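Side-chain contacts in thiol-disulfide oxidoreductase (Bacteroides thetaiotaomicron, PDB 3FW2), which may act as a TlpA-like thiol-disulfide oxidoreductase, but is represented here by a thioredoxin-fold C-terminal domain that lacks the usual cysteine pair: residues I38-S43 against K110-Y115; E59-Y64 against I70-I75; A119-S124 against L130-R135. One frame throughout, in Å; residues are numbered along the deposited sequence.

Contact 1: residues I38-S43 against K110-Y115; sequences INFWAS and KQYSIY
Phe-40 on strand 35-41 and Ile-114, just beyond helix 107-111, bring the two backbones to their nearest approach, with 8.3 Å between Phe-40 CA and Ile-114 CA, so side chains alone bridge the gap. The chain reaches this place through a Schellman motif: Ser-113, at positive phi, closes back onto the helix with its N 3.1 Å from Lys-110 O, and the turn sends Ile-114 toward the sheet. Ile-114 CD1 then sits over one face of the Phe-40 ring, 3.7 Å from the ring centroid and only 12° off the normal, a well-centred CH-pi contact. A bend at the second torsion of Ile-114 (chi2 -60°), together with chi1, lays CD1 over the ring. Tyr-112 comes in obliquely, its CG 4.0 Å from Phe-40 CZ, with the two ring planes at 43°. Its hydroxyl looks elsewhere and is hydrogen-bonded to Pro-12 O. Ile-75, from strand 70-76, also packs on Phe-40, while Ala-119 touches Ile-114, placing the cluster in the core on one side of the thioredoxin-like sheet. No hydrogen bond crosses between the segments; cohesion here rests on ring and methyl packing and the exclusion of water.

Contact 2: residues E59-Y64 against I70-I75; sequences EIYKKY and IGMLGI
Tyr-64 O accepts a hydrogen bond of 2.7 Å from a water that also approaches Ile-70 O, though the 2.5 Å between that water and Ile-70 O is suspiciously short and the second link less sound. The water lies between the C-terminal part of helix 48-64 and the start of strand 70-76, the second and third elements of a beta-alpha-beta unit of the thioredoxin fold. Helix and strand segments run roughly antiparallel at 142°, with their axes 9.6 Å apart at the closest. Filling that space is Met-72, a selenomethionine in this model. Its extended second torsion (chi2 173°) carries SE out to 3.6 Å from Tyr-61 CA and 3.8 Å from Ile-60 CG2, and the bend at chi3 turns only the terminal CE. Tyr-61 CB is 3.7 Å from the same selenium. With CG of Tyr-61 opposite the backbone N (chi1 173°), the ring is turned edge-on to SE, which lies near its plane. Nearer the water, Ile-70 offers its CG2 methyl to Tyr-64 CB at 3.8 Å, the two side chains meeting at a slant. Helix 136-149 packs against the same group of side chains: Leu-139 touches Ile-60, and Ile-143 and Val-147 touch Tyr-64. The Tyr-64 ring is also flanked from within its own segment, where Lys-63 CG lies 3.7 Å above the plane of the Tyr-64 ring, offset toward the rim.

Contact 3: residues A119-S124 against L130-R135; sequences ANILLS and LAKNLR
Leu-122 and Ala-131 face each other at the apolar centre, with 4.5 Å between Leu-122 CB and Ala-131 CB, in a beta hairpin that forms one edge of the thioredoxin-like sheet. Both Leu-130 and Ala-131 lie opposite Leu-122, a classic beta bulge. Leu-134 returns to the same face and brings its CD1 to 4.3 Å from Leu-122 CD2. Helix 136-149 packs on this side, with Ile-146 against Leu-122 and Leu-139 against Leu-134. Leu-130 reaches the other way along the hairpin and lays CG and CD1 against the backbone and CB of Ser-124. On the opposite face, Ile-121 and Lys-132 run alongside each other in a common direction, with Ile-121 CG1 3.9 Å from Lys-132 CG; only the aliphatic part of the lysine takes part, since its NZ goes on to Ser-5 O.

Around the bulge the backbones are tied by Leu-130 N to Leu-122 O at 2.8 Å and by Leu-122 N to Ala-131 O at 2.9 Å. Where strand 129-132 ends, two asparagines take over. Asn-133 N is hydrogen-bonded to Asn-120 O at 2.9 Å, from well above the carbonyl plane, and positive phi at Asn-133 then turns the chain toward Leu-134. CG of Asn-120 lies between the backbone N and the carbonyl carbon (chi1 68°), and the amide turn (chi2 46°) brings OD1 into a hydrogen bond of 3.0 Å with Leu-134 N. Its ND2 points at Leu-134 O as well, though the position of that nitrogen is less certain. The Asn-133 side chain answers in kind: its OD1 accepts the backbone N-H of Asn-120 at 3.1 Å, with 157° at the hydrogen.

All three contacts meet in one mixed sheet. Strand 35-41 lies between the others: Asn-39 joins contact 1 to contact 2 through Asn-39 O and Ile-75 N, 2.7 Å apart, and Phe-40 N reaches Ala-119 O of contact 3 at 2.8 Å. Contacts 2 and 3 meet more lightly, Ile-70 CD1 being 4.1 Å from Leu-122 CD1. Between centres, contact 1 lies about 16 Å from contact 2 and 11 Å from contact 3. An acetate, probably from the crystallisation liquor, lies about 3 Å from the Asn-120 side chain. Segment 38-43 leads toward helix 48-64, where thioredoxins carry Cys-X-X-Cys; this chain has no cysteine pair there, so no redox site can be pointed to.

Contact 1: residues I38-S43 against K110-Y115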
loop_
_atom_site.group_PDB
_atom_site.type_symbol
_atom_site.label_atom_id
_atom_site.label_comp_id
_atom_site.label_asym_id
_atom_site.label_seq_id
_atom_site.Cartn_x
_atom_site.Cartn_y
_atom_site.Cartn_z
ATOM N N ILE A 38 4.362 6.372 15.973
ATOM C CA ILE A 38 4.681 5.289 15.021
ATOM C C ILE A 38 4.267 5.741 13.650
ATOM O O ILE A 38 3.100 6.145 13.479
ATOM C CB ILE A 38 3.958 4.002 15.327
ATOM C CG1 ILE A 38 4.338 3.459 16.719
ATOM C CG2 ILE A 38 4.284 2.950 14.289
ATOM C CD1 ILE A 38 3.568 2.143 17.065
ATOM N N ASN A 39 5.231 5.835 12.717
ATOM C CA ASN A 39 4.925 6.199 11.329
ATOM C C ASN A 39 5.093 5.006 10.392
ATOM O O ASN A 39 6.065 4.213 10.500
ATOM C CB ASN A 39 5.711 7.413 10.861
ATOM C CG ASN A 39 7.179 7.101 10.556
ATOM O OD1 ASN A 39 7.590 6.969 9.367
ATOM N ND2 ASN A 39 7.951 6.994 11.573
ATOM N N PHE A 40 4.170 4.879 9.470
ATOM C CA PHE A 40 4.166 3.795 8.503
ATOM C C PHE A 40 4.446 4.348 7.091
ATOM O O PHE A 40 3.924 5.400 6.705
ATOM C CB PHE A 40 2.797 3.129 8.442
ATOM C CG PHE A 40 2.393 2.397 9.709
ATOM C CD1 PHE A 40 2.678 1.067 9.875
ATOM C CD2 PHE A 40 1.790 3.066 10.738
ATOM C CE1 PHE A 40 2.300 0.384 11.035
ATOM C CE2 PHE A 40 1.432 2.368 11.909
ATOM C CZ PHE A 40 1.698 1.038 12.020
ATOM N N TRP A 41 5.282 3.634 6.337
ATOM C CA TRP A 41 5.756 4.127 5.055
ATOM C C TRP A 41 6.289 2.938 4.260
ATOM O O TRP A 41 6.329 1.800 4.751
ATOM C CB TRP A 41 6.897 5.135 5.275
ATOM C CG TRP A 41 8.146 4.548 5.857
ATOM C CD1 TRP A 41 8.325 4.094 7.136
ATOM C CD2 TRP A 41 9.373 4.271 5.164
ATOM N NE1 TRP A 41 9.584 3.585 7.287
ATOM C CE2 TRP A 41 10.250 3.666 6.103
ATOM C CE3 TRP A 41 9.823 4.504 3.871
ATOM C CZ2 TRP A 41 11.557 3.304 5.771
ATOM C CZ3 TRP A 41 11.103 4.138 3.534
ATOM C CH2 TRP A 41 11.949 3.523 4.475
ATOM N N ALA A 42 6.729 3.199 3.038
ATOM C CA ALA A 42 7.510 2.232 2.282
ATOM C C ALA A 42 8.341 2.908 1.229
ATOM O O ALA A 42 7.942 3.929 0.633
ATOM C CB ALA A 42 6.610 1.187 1.588
ATOM N N SER A 43 9.511 2.343 0.928
ATOM C CA SER A 43 10.363 2.929 -0.098
ATOM C C SER A 43 9.739 2.858 -1.495
ATOM O O SER A 43 10.060 3.633 -2.390
ATOM C CB SER A 43 11.770 2.283 -0.060
ATOM O OG SER A 43 11.783 1.070 -0.804
ATOM N N LYS A 110 -2.068 -5.326 8.906
ATOM C CA LYS A 110 -3.405 -5.786 9.151
ATOM C C LYS A 110 -3.823 -5.412 10.550
ATOM O O LYS A 110 -4.965 -4.952 10.765
ATOM C CB LYS A 110 -3.456 -7.296 8.947
ATOM C CG LYS A 110 -2.942 -7.721 7.574
ATOM C CD LYS A 110 -3.116 -9.229 7.305
ATOM C CE LYS A 110 -1.862 -9.998 7.618
ATOM N NZ LYS A 110 -2.040 -11.490 7.504
ATOM N N GLN A 111 -2.958 -5.634 11.516
ATOM C CA GLN A 111 -3.343 -5.348 12.933
ATOM C C GLN A 111 -3.682 -3.873 13.169
ATOM O O GLN A 111 -4.586 -3.550 13.967
ATOM C CB GLN A 111 -2.244 -5.786 13.902
ATOM C CG GLN A 111 -1.938 -7.286 13.955
ATOM C CD GLN A 111 -3.137 -8.087 14.416
ATOM O OE1 GLN A 111 -3.290 -8.304 15.590
ATOM N NE2 GLN A 111 -4.011 -8.490 13.492
ATOM N N TYR A 112 -2.953 -2.985 12.473
ATOM C CA TYR A 112 -3.156 -1.544 12.602
ATOM C C TYR A 112 -4.122 -0.998 11.523
ATOM O O TYR A 112 -4.233 0.202 11.423
ATOM C CB TYR A 112 -1.810 -0.793 12.570
ATOM C CG TYR A 112 -1.202 -0.892 13.933
ATOM C CD1 TYR A 112 -0.629 -2.091 14.346
ATOM C CD2 TYR A 112 -1.314 0.160 14.859
ATOM C CE1 TYR A 112 -0.092 -2.211 15.629
ATOM C CE2 TYR A 112 -0.775 0.054 16.144
ATOM C CZ TYR A 112 -0.162 -1.149 16.525
ATOM O OH TYR A 112 0.300 -1.241 17.837
ATOM N N SER A 113 -4.744 -1.880 10.728
ATOM C CA SER A 113 -5.774 -1.490 9.722
ATOM C C SER A 113 -5.269 -0.354 8.843
ATOM O O SER A 113 -5.965 0.653 8.623
ATOM C CB SER A 113 -7.070 -1.080 10.418
ATOM O OG SER A 113 -7.512 -2.217 11.148
ATOM N N ILE A 114 -4.037 -0.488 8.360
ATOM C CA ILE A 114 -3.402 0.567 7.538
ATOM C C ILE A 114 -4.095 0.545 6.175
ATOM O O ILE A 114 -4.067 -0.480 5.428
ATOM C CB ILE A 114 -1.895 0.326 7.431
ATOM C CG1 ILE A 114 -1.275 0.348 8.815
ATOM C CG2 ILE A 114 -1.194 1.376 6.550
ATOM C CD1 ILE A 114 -1.430 1.641 9.615
ATOM N N TYR A 115 -4.811 1.631 5.866
ATOM C CA TYR A 115 -5.546 1.653 4.635
ATOM C C TYR A 115 -4.863 2.425 3.532
ATOM O O TYR A 115 -5.233 2.304 2.369
ATOM C CB TYR A 115 -6.960 2.187 4.875
ATOM C CG TYR A 115 -7.042 3.555 5.458
ATOM C CD1 TYR A 115 -6.915 4.696 4.648
ATOM C CD2 TYR A 115 -7.300 3.737 6.833
ATOM C CE1 TYR A 115 -7.040 6.015 5.214
ATOM C CE2 TYR A 115 -7.377 5.038 7.378
ATOM C CZ TYR A 115 -7.280 6.139 6.572
ATOM O OH TYR A 115 -7.393 7.411 7.098
#

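Contact 2: residues E59-Y64 against I70-I75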
loop_
_atom_site.group_PDB
_atom_site.type_symbol
_atom_site.label_atom_id
_atom_site.label_comp_id
_atom_site.label_asym_id
_atom_site.label_seq_id
_atom_site.Cartn_x
_atom_site.Cartn_y
_atom_site.Cartn_z
ATOM N N GLU A 59 11.504 17.093 11.478
ATOM C CA GLU A 59 11.466 18.239 12.395
ATOM C C GLU A 59 11.151 17.841 13.814
ATOM O O GLU A 59 11.746 18.364 14.757
ATOM C CB GLU A 59 10.478 19.301 11.951
ATOM C CG GLU A 59 10.989 20.084 10.809
ATOM C CD GLU A 59 11.898 21.230 11.262
ATOM O OE1 GLU A 59 13.131 21.034 11.418
ATOM O OE2 GLU A 59 11.359 22.346 11.449
ATOM N N ILE A 60 10.207 16.907 13.992
ATOM C CA ILE A 60 9.906 16.381 15.310
ATOM C C ILE A 60 11.120 15.682 15.930
ATOM O O ILE A 60 11.435 15.895 17.078
ATOM C CB ILE A 60 8.636 15.479 15.242
ATOM C CG1 ILE A 60 7.432 16.395 14.906
ATOM C CG2 ILE A 60 8.444 14.686 16.528
ATOM C CD1 ILE A 60 6.276 15.776 14.153
ATOM N N TYR A 61 11.809 14.866 15.149
ATOM C CA TYR A 61 12.951 14.098 15.664
ATOM C C TYR A 61 14.039 15.089 16.056
ATOM O O TYR A 61 14.687 14.925 17.108
ATOM C CB TYR A 61 13.449 13.137 14.571
ATOM C CG TYR A 61 14.724 12.406 14.941
ATOM C CD1 TYR A 61 14.712 11.434 15.913
ATOM C CD2 TYR A 61 15.916 12.692 14.311
ATOM C CE1 TYR A 61 15.872 10.737 16.264
ATOM C CE2 TYR A 61 17.103 11.994 14.668
ATOM C CZ TYR A 61 17.036 11.018 15.646
ATOM O OH TYR A 61 18.171 10.312 16.055
ATOM N N LYS A 62 14.245 16.106 15.225
ATOM C CA LYS A 62 15.323 17.064 15.510
ATOM C C LYS A 62 15.064 17.734 16.852
ATOM O O LYS A 62 16.005 17.938 17.635
ATOM C CB LYS A 62 15.480 18.084 14.384
ATOM C CG LYS A 62 16.611 19.063 14.585
ATOM C CD LYS A 62 17.166 19.596 13.257
ATOM C CE LYS A 62 17.636 21.035 13.383
ATOM N NZ LYS A 62 18.283 21.591 12.135
ATOM N N LYS A 63 13.802 18.045 17.136
ATOM C CA LYS A 63 13.428 18.735 18.363
ATOM C C LYS A 63 13.366 17.800 19.570
ATOM O O LYS A 63 13.683 18.224 20.690
ATOM C CB LYS A 63 12.062 19.415 18.162
ATOM C CG LYS A 63 11.612 20.270 19.326
ATOM C CD LYS A 63 10.458 21.193 18.962
ATOM C CE LYS A 63 10.292 22.229 20.081
ATOM N NZ LYS A 63 8.915 22.814 20.099
ATOM N N TYR A 64 12.986 16.533 19.371
ATOM C CA TYR A 64 12.674 15.647 20.496
ATOM C C TYR A 64 13.517 14.405 20.631
ATOM O O TYR A 64 13.119 13.463 21.344
ATOM C CB TYR A 64 11.196 15.241 20.472
ATOM C CG TYR A 64 10.236 16.391 20.599
ATOM C CD1 TYR A 64 10.018 16.996 21.827
ATOM C CD2 TYR A 64 9.557 16.896 19.498
ATOM C CE1 TYR A 64 9.132 18.063 21.952
ATOM C CE2 TYR A 64 8.675 17.978 19.617
ATOM C CZ TYR A 64 8.458 18.544 20.855
ATOM O OH TYR A 64 7.569 19.595 21.019
ATOM N N ILE A 70 8.722 11.173 24.902
ATOM C CA ILE A 70 8.263 10.840 23.554
ATOM C C ILE A 70 9.374 10.110 22.805
ATOM O O ILE A 70 10.546 10.517 22.845
ATOM C CB ILE A 70 7.742 12.092 22.763
ATOM C CG1 ILE A 70 7.204 11.683 21.373
ATOM C CG2 ILE A 70 8.815 13.077 22.507
ATOM C CD1 ILE A 70 5.906 10.869 21.435
ATOM N N GLY A 71 8.969 9.010 22.153
ATOM C CA GLY A 71 9.808 8.252 21.253
ATOM C C GLY A 71 9.177 8.134 19.867
ATOM O O GLY A 71 7.978 8.364 19.712
HETATM N N MSE A 72 9.994 7.756 18.880
HETATM C CA MSE A 72 9.536 7.607 17.487
HETATM C C MSE A 72 9.980 6.277 16.890
HETATM O O MSE A 72 11.147 5.822 17.064
HETATM C CB MSE A 72 10.078 8.755 16.631
HETATM C CG MSE A 72 9.510 10.054 17.011
HETATM SE SE MSE A 72 10.434 11.512 15.986
HETATM C CE MSE A 72 10.021 10.988 14.133
ATOM N N LEU A 73 9.088 5.646 16.124
ATOM C CA LEU A 73 9.406 4.385 15.474
ATOM C C LEU A 73 8.829 4.430 14.049
ATOM O O LEU A 73 7.645 4.638 13.895
ATOM C CB LEU A 73 8.726 3.195 16.175
ATOM C CG LEU A 73 8.958 1.811 15.577
ATOM C CD1 LEU A 73 10.449 1.462 15.524
ATOM C CD2 LEU A 73 8.134 0.766 16.374
ATOM N N GLY A 74 9.650 4.103 13.060
ATOM C CA GLY A 74 9.194 3.969 11.684
ATOM C C GLY A 74 9.024 2.495 11.381
ATOM O O GLY A 74 9.935 1.686 11.603
ATOM N N ILE A 75 7.862 2.165 10.844
ATOM C CA ILE A 75 7.535 0.827 10.387
ATOM C C ILE A 75 7.348 0.841 8.884
ATOM O O ILE A 75 6.454 1.524 8.358
ATOM C CB ILE A 75 6.281 0.303 11.051
ATOM C CG1 ILE A 75 6.482 0.221 12.580
ATOM C CG2 ILE A 75 5.920 -1.049 10.459
ATOM C CD1 ILE A 75 5.344 -0.345 13.377
HETATM O O HOH W 1 12.636 10.817 21.493
#

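Contact 3: residues A119-S124 against L130-R135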
loop_
_atom_site.group_PDB
_atom_site.type_symbol
_atom_site.label_atom_id
_atom_site.label_comp_id
_atom_site.label_asym_id
_atom_site.label_seq_id
_atom_site.Cartn_x
_atom_site.Cartn_y
_atom_site.Cartn_z
ATOM N N ALA A 119 1.015 6.757 6.998
ATOM C CA ALA A 119 0.045 6.786 8.093
ATOM C C ALA A 119 0.842 6.962 9.361
ATOM O O ALA A 119 2.039 6.706 9.373
ATOM C CB ALA A 119 -0.753 5.412 8.168
ATOM N N ASN A 120 0.176 7.371 10.448
ATOM C CA ASN A 120 0.810 7.334 11.759
ATOM C C ASN A 120 -0.196 7.063 12.889
ATOM O O ASN A 120 -1.428 7.059 12.695
ATOM C CB ASN A 120 1.676 8.567 12.011
ATOM C CG ASN A 120 0.881 9.819 12.135
ATOM O OD1 ASN A 120 -0.117 9.832 12.835
ATOM N ND2 ASN A 120 1.357 10.911 11.494
ATOM N N ILE A 121 0.340 6.766 14.056
ATOM C CA ILE A 121 -0.469 6.485 15.219
ATOM C C ILE A 121 0.335 6.887 16.426
ATOM O O ILE A 121 1.556 6.704 16.446
ATOM C CB ILE A 121 -0.952 5.013 15.269
ATOM C CG1 ILE A 121 -1.968 4.822 16.406
ATOM C CG2 ILE A 121 0.198 4.047 15.507
ATOM C CD1 ILE A 121 -2.790 3.527 16.328
ATOM N N LEU A 122 -0.338 7.428 17.427
ATOM C CA LEU A 122 0.310 7.945 18.643
ATOM C C LEU A 122 -0.223 7.185 19.823
ATOM O O LEU A 122 -1.420 7.118 19.988
ATOM C CB LEU A 122 0.016 9.423 18.788
ATOM C CG LEU A 122 0.566 10.186 19.996
ATOM C CD1 LEU A 122 2.139 10.152 19.991
ATOM C CD2 LEU A 122 0.067 11.624 19.967
ATOM N N LEU A 123 0.698 6.615 20.598
ATOM C CA LEU A 123 0.374 5.835 21.778
ATOM C C LEU A 123 0.799 6.544 23.029
ATOM O O LEU A 123 1.883 7.108 23.092
ATOM C CB LEU A 123 1.094 4.512 21.730
ATOM C CG LEU A 123 1.000 3.664 20.456
ATOM C CD1 LEU A 123 1.668 2.233 20.601
ATOM C CD2 LEU A 123 -0.509 3.545 20.121
ATOM N N SER A 124 -0.014 6.417 24.075
ATOM C CA SER A 124 0.438 6.830 25.405
ATOM C C SER A 124 1.490 5.828 25.933
ATOM O O SER A 124 1.682 4.737 25.352
ATOM C CB SER A 124 -0.802 6.964 26.321
ATOM O OG SER A 124 -1.214 5.686 26.726
ATOM N N LEU A 130 -3.937 7.165 21.320
ATOM C CA LEU A 130 -4.325 8.573 21.514
ATOM C C LEU A 130 -4.854 9.263 20.256
ATOM O O LEU A 130 -5.809 10.047 20.325
ATOM C CB LEU A 130 -3.171 9.394 22.098
ATOM C CG LEU A 130 -2.570 8.933 23.420
ATOM C CD1 LEU A 130 -1.311 9.772 23.799
ATOM C CD2 LEU A 130 -3.677 8.993 24.526
ATOM N N ALA A 131 -4.246 9.000 19.113
ATOM C CA ALA A 131 -4.602 9.662 17.871
ATOM C C ALA A 131 -4.006 8.905 16.713
ATOM O O ALA A 131 -3.066 8.148 16.872
ATOM C CB ALA A 131 -4.039 11.093 17.848
ATOM N N LYS A 132 -4.599 9.109 15.550
ATOM C CA LYS A 132 -4.107 8.536 14.317
ATOM C C LYS A 132 -4.018 9.602 13.243
ATOM O O LYS A 132 -4.892 10.513 13.159
ATOM C CB LYS A 132 -5.040 7.434 13.829
ATOM C CG LYS A 132 -5.147 6.243 14.747
ATOM C CD LYS A 132 -6.389 5.385 14.513
ATOM C CE LYS A 132 -6.318 4.658 13.211
ATOM N NZ LYS A 132 -6.953 3.243 13.296
ATOM N N ASN A 133 -3.048 9.429 12.365
ATOM C CA ASN A 133 -2.920 10.195 11.132
ATOM C C ASN A 133 -2.871 11.707 11.410
ATOM O O ASN A 133 -3.514 12.500 10.758
ATOM C CB ASN A 133 -3.984 9.795 10.122
ATOM C CG ASN A 133 -3.841 8.336 9.716
ATOM O OD1 ASN A 133 -2.694 7.884 9.512
ATOM N ND2 ASN A 133 -4.954 7.560 9.756
ATOM N N LEU A 134 -2.096 12.075 12.415
ATOM C CA LEU A 134 -1.922 13.484 12.779
ATOM C C LEU A 134 -0.892 14.104 11.892
ATOM O O LEU A 134 0.071 13.487 11.502
ATOM C CB LEU A 134 -1.498 13.658 14.234
ATOM C CG LEU A 134 -2.470 13.241 15.291
ATOM C CD1 LEU A 134 -1.767 13.572 16.606
ATOM C CD2 LEU A 134 -3.809 13.926 15.146
ATOM N N ARG A 135 -1.122 15.361 11.527
ATOM C CA ARG A 135 -0.255 16.079 10.632
ATOM C C ARG A 135 -0.158 17.541 11.041
ATOM O O ARG A 135 -0.993 18.031 11.762
ATOM C CB ARG A 135 -0.815 16.015 9.216
ATOM C CG ARG A 135 -1.104 14.588 8.676
ATOM C CD ARG A 135 -1.646 14.599 7.249
ATOM N NE ARG A 135 -1.985 15.951 6.796
ATOM C CZ ARG A 135 -3.168 16.551 6.938
ATOM N NH1 ARG A 135 -4.210 15.948 7.532
ATOM N NH2 ARG A 135 -3.307 17.786 6.484
#